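Local coordinates for soluble epoxide hydrolase (Bacillus megaterium, PDB 4INZ), which is an enzyme of the alpha/beta hydrolase fold family, with a mostly parallel central sheet flanked by helices, at residues S82-Y87 / Y219-K224. The protein carries 1 engineered substitution. Sequence-based numbering, arbitrary orientation.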
loop_
_atom_site.group_PDB
_atom_site.type_symbol
_atom_site.label_atom_id
_atom_site.label_comp_id
_atom_site.label_asym_id
_atom_site.label_seq_id
_atom_site.Cartn_x
_atom_site.Cartn_y
_atom_site.Cartn_z
ATOM N N SER A 82 -9.540 -9.076 16.398
ATOM C CA SER A 82 -10.326 -8.036 17.054
ATOM C C SER A 82 -9.437 -6.972 17.675
ATOM O O SER A 82 -8.292 -7.243 18.038
ATOM C CB SER A 82 -11.199 -8.645 18.157
ATOM O OG SER A 82 -12.251 -9.422 17.612
ATOM N N GLY A 83 -9.978 -5.763 17.797
ATOM C CA GLY A 83 -9.325 -4.697 18.540
ATOM C C GLY A 83 -8.407 -3.813 17.717
ATOM O O GLY A 83 -7.756 -4.273 16.776
ATOM N N LEU A 84 -8.344 -2.538 18.083
ATOM C CA LEU A 84 -7.521 -1.569 17.361
ATOM C C LEU A 84 -6.040 -1.898 17.455
ATOM O O LEU A 84 -5.283 -1.673 16.506
ATOM C CB LEU A 84 -7.753 -0.158 17.900
ATOM C CG LEU A 84 -9.065 0.506 17.506
ATOM C CD1 LEU A 84 -9.162 1.882 18.145
ATOM C CD2 LEU A 84 -9.173 0.599 15.983
ATOM N N GLU A 85 -5.631 -2.426 18.601
ATOM C CA GLU A 85 -4.223 -2.705 18.847
ATOM C C GLU A 85 -3.666 -3.715 17.850
ATOM O O GLU A 85 -2.459 -3.766 17.621
ATOM C CB GLU A 85 -4.014 -3.185 20.285
ATOM C CG GLU A 85 -4.385 -2.131 21.321
ATOM C CD GLU A 85 -3.962 -2.509 22.724
ATOM O OE1 GLU A 85 -3.678 -1.588 23.524
ATOM O OE2 GLU A 85 -3.918 -3.720 23.031
ATOM N N SER A 86 -4.551 -4.508 17.249
ATOM C CA SER A 86 -4.135 -5.520 16.284
ATOM C C SER A 86 -3.747 -4.922 14.935
ATOM O O SER A 86 -3.266 -5.636 14.047
ATOM C CB SER A 86 -5.244 -6.553 16.087
ATOM O OG SER A 86 -5.511 -7.239 17.302
ATOM N N TYR A 87 -3.959 -3.616 14.783
ATOM C CA TYR A 87 -3.722 -2.946 13.500
ATOM C C TYR A 87 -2.775 -1.758 13.629
ATOM O O TYR A 87 -2.749 -0.872 12.772
ATOM C CB TYR A 87 -5.048 -2.524 12.875
ATOM C CG TYR A 87 -5.954 -3.714 12.658
ATOM C CD1 TYR A 87 -5.835 -4.504 11.517
ATOM C CD2 TYR A 87 -6.894 -4.081 13.613
ATOM C CE1 TYR A 87 -6.649 -5.611 11.322
ATOM C CE2 TYR A 87 -7.704 -5.186 13.428
ATOM C CZ TYR A 87 -7.579 -5.947 12.282
ATOM O OH TYR A 87 -8.386 -7.053 12.107
ATOM N N TYR A 219 -7.067 0.365 10.791
ATOM C CA TYR A 219 -5.766 0.921 10.430
ATOM C C TYR A 219 -5.759 2.429 10.638
ATOM O O TYR A 219 -4.833 2.980 11.242
ATOM C CB TYR A 219 -5.469 0.656 8.958
ATOM C CG TYR A 219 -5.038 -0.742 8.596
ATOM C CD1 TYR A 219 -5.930 -1.806 8.641
ATOM C CD2 TYR A 219 -3.743 -0.988 8.158
ATOM C CE1 TYR A 219 -5.534 -3.074 8.278
ATOM C CE2 TYR A 219 -3.336 -2.253 7.795
ATOM C CZ TYR A 219 -4.230 -3.292 7.857
ATOM O OH TYR A 219 -3.819 -4.547 7.494
ATOM N N TYR A 220 -6.783 3.094 10.110
ATOM C CA TYR A 220 -6.864 4.555 10.148
ATOM C C TYR A 220 -7.067 5.084 11.562
ATOM O O TYR A 220 -6.664 6.208 11.888
ATOM C CB TYR A 220 -8.007 5.062 9.258
ATOM C CG TYR A 220 -7.779 4.877 7.776
ATOM C CD1 TYR A 220 -7.229 5.895 7.007
ATOM C CD2 TYR A 220 -8.124 3.687 7.142
ATOM C CE1 TYR A 220 -7.018 5.731 5.648
ATOM C CE2 TYR A 220 -7.919 3.514 5.785
ATOM C CZ TYR A 220 -7.364 4.539 5.040
ATOM O OH TYR A 220 -7.153 4.372 3.688
ATOM N N ARG A 221 -7.700 4.274 12.398
ATOM C CA ARG A 221 -8.083 4.723 13.733
ATOM C C ARG A 221 -6.925 4.699 14.724
ATOM O O ARG A 221 -7.093 5.051 15.893
ATOM C CB ARG A 221 -9.291 3.919 14.231
ATOM C CG ARG A 221 -10.530 4.272 13.431
ATOM C CD ARG A 221 -11.680 3.295 13.584
ATOM N NE ARG A 221 -12.828 3.786 12.830
ATOM C CZ ARG A 221 -14.007 3.180 12.761
ATOM N NH1 ARG A 221 -14.212 2.035 13.399
ATOM N NH2 ARG A 221 -14.984 3.725 12.045
ATOM N N ASN A 222 -5.756 4.289 14.243
ATOM C CA ASN A 222 -4.524 4.358 15.019
ATOM C C ASN A 222 -3.612 5.489 14.564
ATOM O O ASN A 222 -2.587 5.750 15.192
ATOM C CB ASN A 222 -3.760 3.036 14.946
ATOM C CG ASN A 222 -4.451 1.925 15.706
ATOM O OD1 ASN A 222 -5.027 2.155 16.767
ATOM N ND2 ASN A 222 -4.395 0.715 15.170
ATOM N N LEU A 223 -3.978 6.154 13.471
ATOM C CA LEU A 223 -3.147 7.233 12.937
ATOM C C LEU A 223 -3.001 8.383 13.929
ATOM O O LEU A 223 -3.965 8.784 14.584
ATOM C CB LEU A 223 -3.705 7.748 11.612
ATOM C CG LEU A 223 -3.636 6.767 10.441
ATOM C CD1 LEU A 223 -4.402 7.304 9.242
ATOM C CD2 LEU A 223 -2.182 6.498 10.076
ATOM N N LYS A 224 -1.787 8.912 14.031
ATOM C CA LYS A 224 -1.510 10.026 14.928
ATOM C C LYS A 224 -1.190 11.262 14.103
ATOM O O LYS A 224 -0.038 11.685 14.012
ATOM C CB LYS A 224 -0.349 9.683 15.862
ATOM C CG LYS A 224 -0.627 8.486 16.766
ATOM C CD LYS A 224 -1.769 8.781 17.735
ATOM C CE LYS A 224 -2.816 7.670 17.742
ATOM N NZ LYS A 224 -2.280 6.351 18.199
HETATM O O HOH W 1 -2.475 1.797 12.196
#
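Asn222 reaches across to the short 3-10 turn 84-86 with its side-chain amide and spends both N-H groups of ND2 on main-chain carbonyls. The bond from Asn222 ND2 to Leu84 O is 2.9 Å and nearly straight (167°), with the oxygen close to the amide plane. That oxygen also accepts from Tyr87 N, the two donors coming from opposite faces of its carbonyl plane. The second bond, Asn222 ND2 to Tyr87 O, is weak at 3.3 Å. With CG beside the backbone N (chi1 -70°), the short Asn222 side chain places ND2 between the two carbonyls. A water donates to both Tyr87 O and Tyr219 O.

The Tyr87 and Tyr219 rings meet obliquely, planes at 44°, with Tyr87 CD1 3.6 Å from Tyr219 CE1; their hydroxyls bond elsewhere, Tyr87 OH with Ser215 OG and Tyr219 OH with Arg73 O. Leu84 CD2 lies 3.8 Å from Arg221 CB, while the arginine's extended chain carries NE away to Phe165 O.

One amide nitrogen thus ties the loop between strand 66-70 and helix 89-102 to the type I turn Tyr220-Leu223, in the largely helical region between strands 131-137 and 248-253, probably joining core to cap.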